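Side-chain contacts in heat-shock protein cognate (HSC) co-chaperone sgt12 (Aspergillus fumigatus, PDB 3SZ7), which preferentially binds endoplasmic reticulum-destined tail-anchored proteins and directs them to the GET pathway through get4 and get5, binding HSC family members through its TPR domain: residues K127-E130 against A131-A135; A53-A57 against S58-E62. All coordinates share one frame; numbering follows the deposited sequence.

Contact 1 of 2, residues K127-E130 against A131-A135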
ATOM      1  N   LYS A 127      -1.725  10.247  11.531  1.00 13.54           N
ATOM      2  CA  LYS A 127      -2.804   9.399  12.052  1.00 10.46           C
ATOM      3  C   LYS A 127      -2.394   8.780  13.381  1.00 12.67           C
ATOM      4  O   LYS A 127      -3.194   8.683  14.309  1.00 12.61           O
ATOM      5  CB  LYS A 127      -3.149   8.280  11.064  1.00 13.41           C
ATOM      6  CG  LYS A 127      -3.566   8.771   9.683  1.00 32.31           C
ATOM      7  CD  LYS A 127      -5.057   9.038   9.583  1.00 40.13           C
ATOM      8  CE  LYS A 127      -5.399   9.641   8.220  1.00 44.25           C
ATOM      9  NZ  LYS A 127      -6.655   9.088   7.631  1.00 42.30           N
ATOM     10  N   ILE A 128      -1.142   8.352  13.464  1.00 10.07           N
ATOM     11  CA  ILE A 128      -0.627   7.767  14.694  1.00  8.93           C
ATOM     12  C   ILE A 128      -0.550   8.828  15.791  1.00 14.63           C
ATOM     13  O   ILE A 128      -0.900   8.568  16.936  1.00 13.05           O
ATOM     14  CB  ILE A 128       0.736   7.096  14.473  1.00  8.68           C
ATOM     15  CG1 ILE A 128       0.567   5.878  13.554  1.00 10.07           C
ATOM     16  CG2 ILE A 128       1.340   6.681  15.799  1.00 13.39           C
ATOM     17  CD1 ILE A 128       1.880   5.297  13.050  1.00 16.31           C
ATOM     18  N   GLU A 129      -0.126  10.037  15.431  1.00 11.15           N
ATOM     19  CA  GLU A 129      -0.055  11.121  16.410  1.00 12.82           C
ATOM     20  C   GLU A 129      -1.450  11.539  16.881  1.00 10.87           C
ATOM     21  O   GLU A 129      -1.634  11.859  18.053  1.00 14.27           O
ATOM     22  CB  GLU A 129       0.724  12.322  15.861  1.00 14.64           C
ATOM     23  CG  GLU A 129       0.860  13.489  16.838  1.00 15.55           C
ATOM     24  CD  GLU A 129       1.825  13.228  17.996  1.00 38.03           C
ATOM     25  OE1 GLU A 129       2.197  12.058  18.234  1.00 42.49           O
ATOM     26  OE2 GLU A 129       2.217  14.206  18.672  1.00 41.15           O
ATOM     27  N   GLU A 130      -2.423  11.527  15.971  1.00 12.46           N
ATOM     28  CA  GLU A 130      -3.813  11.799  16.340  1.00 10.44           C
ATOM     29  C   GLU A 130      -4.246  10.845  17.448  1.00 15.35           C
ATOM     30  O   GLU A 130      -4.818  11.268  18.453  1.00 15.29           O
ATOM     31  CB  GLU A 130      -4.751  11.659  15.135  1.00 14.39           C
ATOM     32  CG  GLU A 130      -6.233  11.818  15.490  1.00 20.27           C
ATOM     33  CD  GLU A 130      -7.165  11.500  14.326  1.00 35.62           C
ATOM     34  OE1 GLU A 130      -6.676  11.326  13.188  1.00 33.45           O
ATOM     35  OE2 GLU A 130      -8.393  11.426  14.552  1.00 40.31           O
ATOM     36  N   ALA A 131      -3.963   9.559  17.265  1.00 10.93           N
ATOM     37  CA  ALA A 131      -4.350   8.547  18.250  1.00 12.56           C
ATOM     38  C   ALA A 131      -3.624   8.749  19.577  1.00 12.77           C
ATOM     39  O   ALA A 131      -4.226   8.665  20.643  1.00 13.92           O
ATOM     40  CB  ALA A 131      -4.074   7.144  17.705  1.00 14.96           C
ATOM     41  N   ASN A 132      -2.321   9.003  19.495  1.00 12.94           N
ATOM     42  CA  ASN A 132      -1.479   9.169  20.678  1.00 11.48           C
ATOM     43  C   ASN A 132      -1.887  10.349  21.538  1.00 12.52           C
ATOM     44  O   ASN A 132      -1.791  10.296  22.764  1.00 13.57           O
ATOM     45  CB  ASN A 132      -0.029   9.385  20.258  1.00 16.63           C
ATOM     46  CG  ASN A 132       0.606   8.150  19.666  1.00 27.11           C
ATOM     47  OD1 ASN A 132      -0.003   7.077  19.596  1.00 30.45           O
ATOM     48  ND2 ASN A 132       1.844   8.298  19.218  1.00 21.63           N
ATOM     49  N   ARG A 133      -2.297  11.435  20.888  1.00 10.72           N
ATOM     50  CA  ARG A 133      -2.600  12.669  21.602  1.00 12.06           C
ATOM     51  C   ARG A 133      -4.070  12.748  21.988  1.00 18.71           C
ATOM     52  O   ARG A 133      -4.473  13.650  22.719  1.00 21.30           O
ATOM     53  CB  ARG A 133      -2.192  13.886  20.768  1.00 13.64           C
ATOM     54  CG  ARG A 133      -0.696  13.941  20.475  1.00 13.20           C
ATOM     55  CD  ARG A 133       0.116  14.245  21.732  1.00 17.69           C
ATOM     56  NE  ARG A 133      -0.071  15.621  22.183  1.00 19.56           N
ATOM     57  CZ  ARG A 133       0.496  16.137  23.269  1.00 22.43           C
ATOM     58  NH1 ARG A 133       1.289  15.388  24.025  1.00 26.99           N
ATOM     59  NH2 ARG A 133       0.266  17.400  23.603  1.00 24.06           N
ATOM     60  N   GLY A 134      -4.859  11.789  21.507  1.00 19.47           N
ATOM     61  CA  GLY A 134      -6.282  11.746  21.794  1.00 20.05           C
ATOM     62  C   GLY A 134      -7.110  12.254  20.629  1.00 18.09           C
ATOM     63  O   GLY A 134      -6.968  13.402  20.210  1.00 24.04           O
ATOM     64  N   ALA A 135      -7.970  11.392  20.098  1.00 14.09           N
ATOM     65  CA  ALA A 135      -8.772  11.733  18.926  1.00 16.34           C
ATOM     66  C   ALA A 135      -9.923  12.670  19.275  1.00 13.19           C
ATOM     67  O   ALA A 135     -10.570  13.222  18.382  1.00 14.58           O
ATOM     68  CB  ALA A 135      -9.302  10.480  18.270  1.00 18.18           C
TER
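Glu-129 and Arg-133, one helical turn apart, run side by side and point the same way. The carboxylate meets the aliphatic part of the arginine: OE2 of Glu-129 lies 3.4 Å from CG of Arg-133, with CD slightly farther off. The carboxylate and guanidinium planes are only 11° apart, yet OE2 stands well out of the guanidinium plane, 4.4 Å from NE of Arg-133, so the pair is no salt bridge and any attraction is probably only a general one between charges. In the glutamate, CG is anti to the backbone N (chi1 -179°) and the bend at chi2 (72°) turns the carboxylate forward, toward Arg-133.

Next door, Asn-132 lies alongside Ile-128, its ND2 3.8 Å from the isoleucine CG2. Behind these side chains run regular helical bonds, from Asn-132 N to Ile-128 O at 3.0 Å and from Arg-133 N to Glu-129 O at 2.9 Å. Gly-134 then leaves the helix with positive phi, and the turn brings CB of Ala-135 3.9 Å from OE2 of Glu-130.

Helix 115-133, largely exposed at this end, follows the three predicted TPR repeats; Ile-128 packs on Tyr-95 and Lys-99 of helix 95-109, consistent with the C-terminal capping helix common in TPR domains.

Contact 2 of 2, residues A53-A57 against S58-E62; sequences AAYSA and SGQHE
Ser-58 turns its hydroxyl back into the end of helix 45-57, where OG lies 2.9 Å from Tyr-55 O and 3.0 Å from Ala-54 O. A chi1 of 61° sets OG between the backbone N and the carbonyl carbon, facing the helix. The same oxygen accepts a nearly straight bond from Gln-60 NE2 (2.9 Å, 164°), with OG close to the amide plane.

That bond would fix the rotation of the Gln-60 amide, which sits at the edge of the Tyr-55 ring, NE2 3.6 Å from CD1 of the tyrosine and the two planes perpendicular. Gln-60 has CG anti to its carbonyl carbon (chi1 -63°) and runs extended beyond it, which carries the amide to the tyrosine. The backbone beneath is a Schellman motif: Gln-60 N bonds Tyr-55 O at 2.8 Å and Gly-59 N bonds Ser-56 O at 3.0 Å, Gly-59 being the positive-phi C-prime residue. It closes the first helix of the predicted second TPR and makes the short turn into helix 61-74, with Gln-60 at the N-cap position.

Across the turn, His-61 ND1 and Ser-56 OG share a water, 2.8 Å and 2.6 Å away respectively. Tyr-55 also packs against Ala-64 of helix 61-74 and, like Gln-60, against Ile-31 of helix 27-40.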
ATOM      1  N   ALA A  53      -1.797  -3.454  -6.933  1.00 15.93           N
ATOM      2  CA  ALA A  53      -2.476  -2.201  -7.246  1.00 17.92           C
ATOM      3  C   ALA A  53      -3.917  -2.471  -7.654  1.00 16.79           C
ATOM      4  O   ALA A  53      -4.829  -1.709  -7.305  1.00 18.27           O
ATOM      5  CB  ALA A  53      -1.744  -1.452  -8.354  1.00 17.04           C
ATOM      6  N   ALA A  54      -4.115  -3.559  -8.396  1.00 17.20           N
ATOM      7  CA  ALA A  54      -5.444  -3.935  -8.866  1.00 20.30           C
ATOM      8  C   ALA A  54      -6.319  -4.400  -7.706  1.00 18.02           C
ATOM      9  O   ALA A  54      -7.513  -4.080  -7.644  1.00 21.70           O
ATOM     10  CB  ALA A  54      -5.341  -5.023  -9.938  1.00 22.92           C
ATOM     11  N   TYR A  55      -5.728  -5.151  -6.781  1.00 16.95           N
ATOM     12  CA  TYR A  55      -6.447  -5.558  -5.583  1.00 21.77           C
ATOM     13  C   TYR A  55      -6.853  -4.332  -4.762  1.00 18.29           C
ATOM     14  O   TYR A  55      -7.998  -4.224  -4.334  1.00 21.45           O
ATOM     15  CB  TYR A  55      -5.608  -6.520  -4.742  1.00 15.81           C
ATOM     16  CG  TYR A  55      -5.685  -7.962  -5.207  1.00 14.97           C
ATOM     17  CD1 TYR A  55      -6.907  -8.552  -5.499  1.00 16.26           C
ATOM     18  CD2 TYR A  55      -4.534  -8.726  -5.356  1.00 22.88           C
ATOM     19  CE1 TYR A  55      -6.982  -9.872  -5.924  1.00 17.91           C
ATOM     20  CE2 TYR A  55      -4.600 -10.041  -5.780  1.00 25.07           C
ATOM     21  CZ  TYR A  55      -5.827 -10.607  -6.061  1.00 26.97           C
ATOM     22  OH  TYR A  55      -5.896 -11.915  -6.482  1.00 32.84           O
ATOM     23  N   SER A  56      -5.917  -3.409  -4.557  1.00 18.87           N
ATOM     24  CA  SER A  56      -6.201  -2.188  -3.795  1.00 17.90           C
ATOM     25  C   SER A  56      -7.316  -1.358  -4.430  1.00 20.60           C
ATOM     26  O   SER A  56      -8.195  -0.853  -3.731  1.00 18.68           O
ATOM     27  CB  SER A  56      -4.943  -1.327  -3.634  1.00 17.08           C
ATOM     28  OG  SER A  56      -4.067  -1.854  -2.654  1.00 17.19           O
ATOM     29  N   ALA A  57      -7.273  -1.217  -5.751  1.00 17.83           N
ATOM     30  CA  ALA A  57      -8.273  -0.428  -6.463  1.00 17.97           C
ATOM     31  C   ALA A  57      -9.656  -1.039  -6.307  1.00 25.19           C
ATOM     32  O   ALA A  57     -10.660  -0.328  -6.294  1.00 28.35           O
ATOM     33  CB  ALA A  57      -7.905  -0.298  -7.939  1.00 19.65           C
ATOM     34  N   SER A  58      -9.703  -2.361  -6.176  1.00 21.63           N
ATOM     35  CA  SER A  58     -10.973  -3.067  -6.046  1.00 19.84           C
ATOM     36  C   SER A  58     -11.378  -3.270  -4.587  1.00 24.42           C
ATOM     37  O   SER A  58     -12.352  -3.968  -4.297  1.00 27.19           O
ATOM     38  CB  SER A  58     -10.912  -4.410  -6.773  1.00 29.17           C
ATOM     39  OG  SER A  58      -9.911  -5.238  -6.214  1.00 34.61           O
ATOM     40  N   GLY A  59     -10.620  -2.671  -3.674  1.00 21.35           N
ATOM     41  CA  GLY A  59     -10.950  -2.698  -2.261  1.00 20.65           C
ATOM     42  C   GLY A  59     -10.533  -3.956  -1.525  1.00 23.43           C
ATOM     43  O   GLY A  59     -10.951  -4.182  -0.392  1.00 26.72           O
ATOM     44  N   GLN A  60      -9.708  -4.778  -2.163  1.00 17.60           N
ATOM     45  CA  GLN A  60      -9.291  -6.041  -1.561  1.00 13.75           C
ATOM     46  C   GLN A  60      -7.931  -5.872  -0.904  1.00 16.91           C
ATOM     47  O   GLN A  60      -6.913  -6.342  -1.413  1.00 18.55           O
ATOM     48  CB  GLN A  60      -9.244  -7.139  -2.620  1.00 15.78           C
ATOM     49  CG  GLN A  60     -10.609  -7.431  -3.225  1.00 21.61           C
ATOM     50  CD  GLN A  60     -10.541  -8.453  -4.336  1.00 28.87           C
ATOM     51  OE1 GLN A  60     -10.571  -9.659  -4.089  1.00 36.30           O
ATOM     52  NE2 GLN A  60     -10.448  -7.977  -5.570  1.00 21.36           N
ATOM     53  N   HIS A  61      -7.927  -5.188   0.233  1.00 13.69           N
ATOM     54  CA  HIS A  61      -6.686  -4.754   0.859  1.00 16.52           C
ATOM     55  C   HIS A  61      -5.818  -5.893   1.390  1.00 15.43           C
ATOM     56  O   HIS A  61      -4.594  -5.807   1.347  1.00 16.33           O
ATOM     57  CB  HIS A  61      -6.995  -3.733   1.958  1.00 12.17           C
ATOM     58  CG  HIS A  61      -7.917  -2.644   1.511  1.00 14.29           C
ATOM     59  ND1 HIS A  61      -7.642  -1.838   0.431  1.00 15.68           N
ATOM     60  CD2 HIS A  61      -9.121  -2.243   1.988  1.00 17.27           C
ATOM     61  CE1 HIS A  61      -8.631  -0.974   0.267  1.00 20.64           C
ATOM     62  NE2 HIS A  61      -9.541  -1.202   1.196  1.00 15.55           N
ATOM     63  N   GLU A  62      -6.437  -6.958   1.888  1.00 16.96           N
ATOM     64  CA  GLU A  62      -5.656  -8.085   2.396  1.00 18.02           C
ATOM     65  C   GLU A  62      -4.901  -8.768   1.264  1.00 18.68           C
ATOM     66  O   GLU A  62      -3.728  -9.126   1.412  1.00 20.37           O
ATOM     67  CB  GLU A  62      -6.538  -9.096   3.142  1.00 19.95           C
ATOM     68  CG  GLU A  62      -7.189  -8.525   4.391  1.00 34.57           C
ATOM     69  CD  GLU A  62      -7.773  -9.597   5.296  1.00 55.28           C
ATOM     70  OE1 GLU A  62      -7.532 -10.795   5.037  1.00 52.78           O
ATOM     71  OE2 GLU A  62      -8.470  -9.239   6.271  1.00 67.03           O
TER
HETATM   72  O   HOH W   1      -5.135  -0.853  -0.496  1.00 18.42           O

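How the contacts relate
Both contacts sit where a helix of the TPR domain ends, and both pass through a glycine with positive phi, but what follows differs. At contact 2 the chain turns straight into helix 61-74, within the helical stack; the centre of this contact lies about 9 Å from the centre of the chain. At contact 1 the last long helix gives way to the C-terminal segment on the surface, the contact's centre about 21 Å from that of the chain. The two centres are about 26 Å apart and the nearest atoms about 12 Å, so they do not touch. Contact 2 comes first; the rest of helix 61-74, helices 79-91 and 95-109 and the start of helix 115-133 lie between them along the chain. His-61 packs on Asp-91 of helix 79-91.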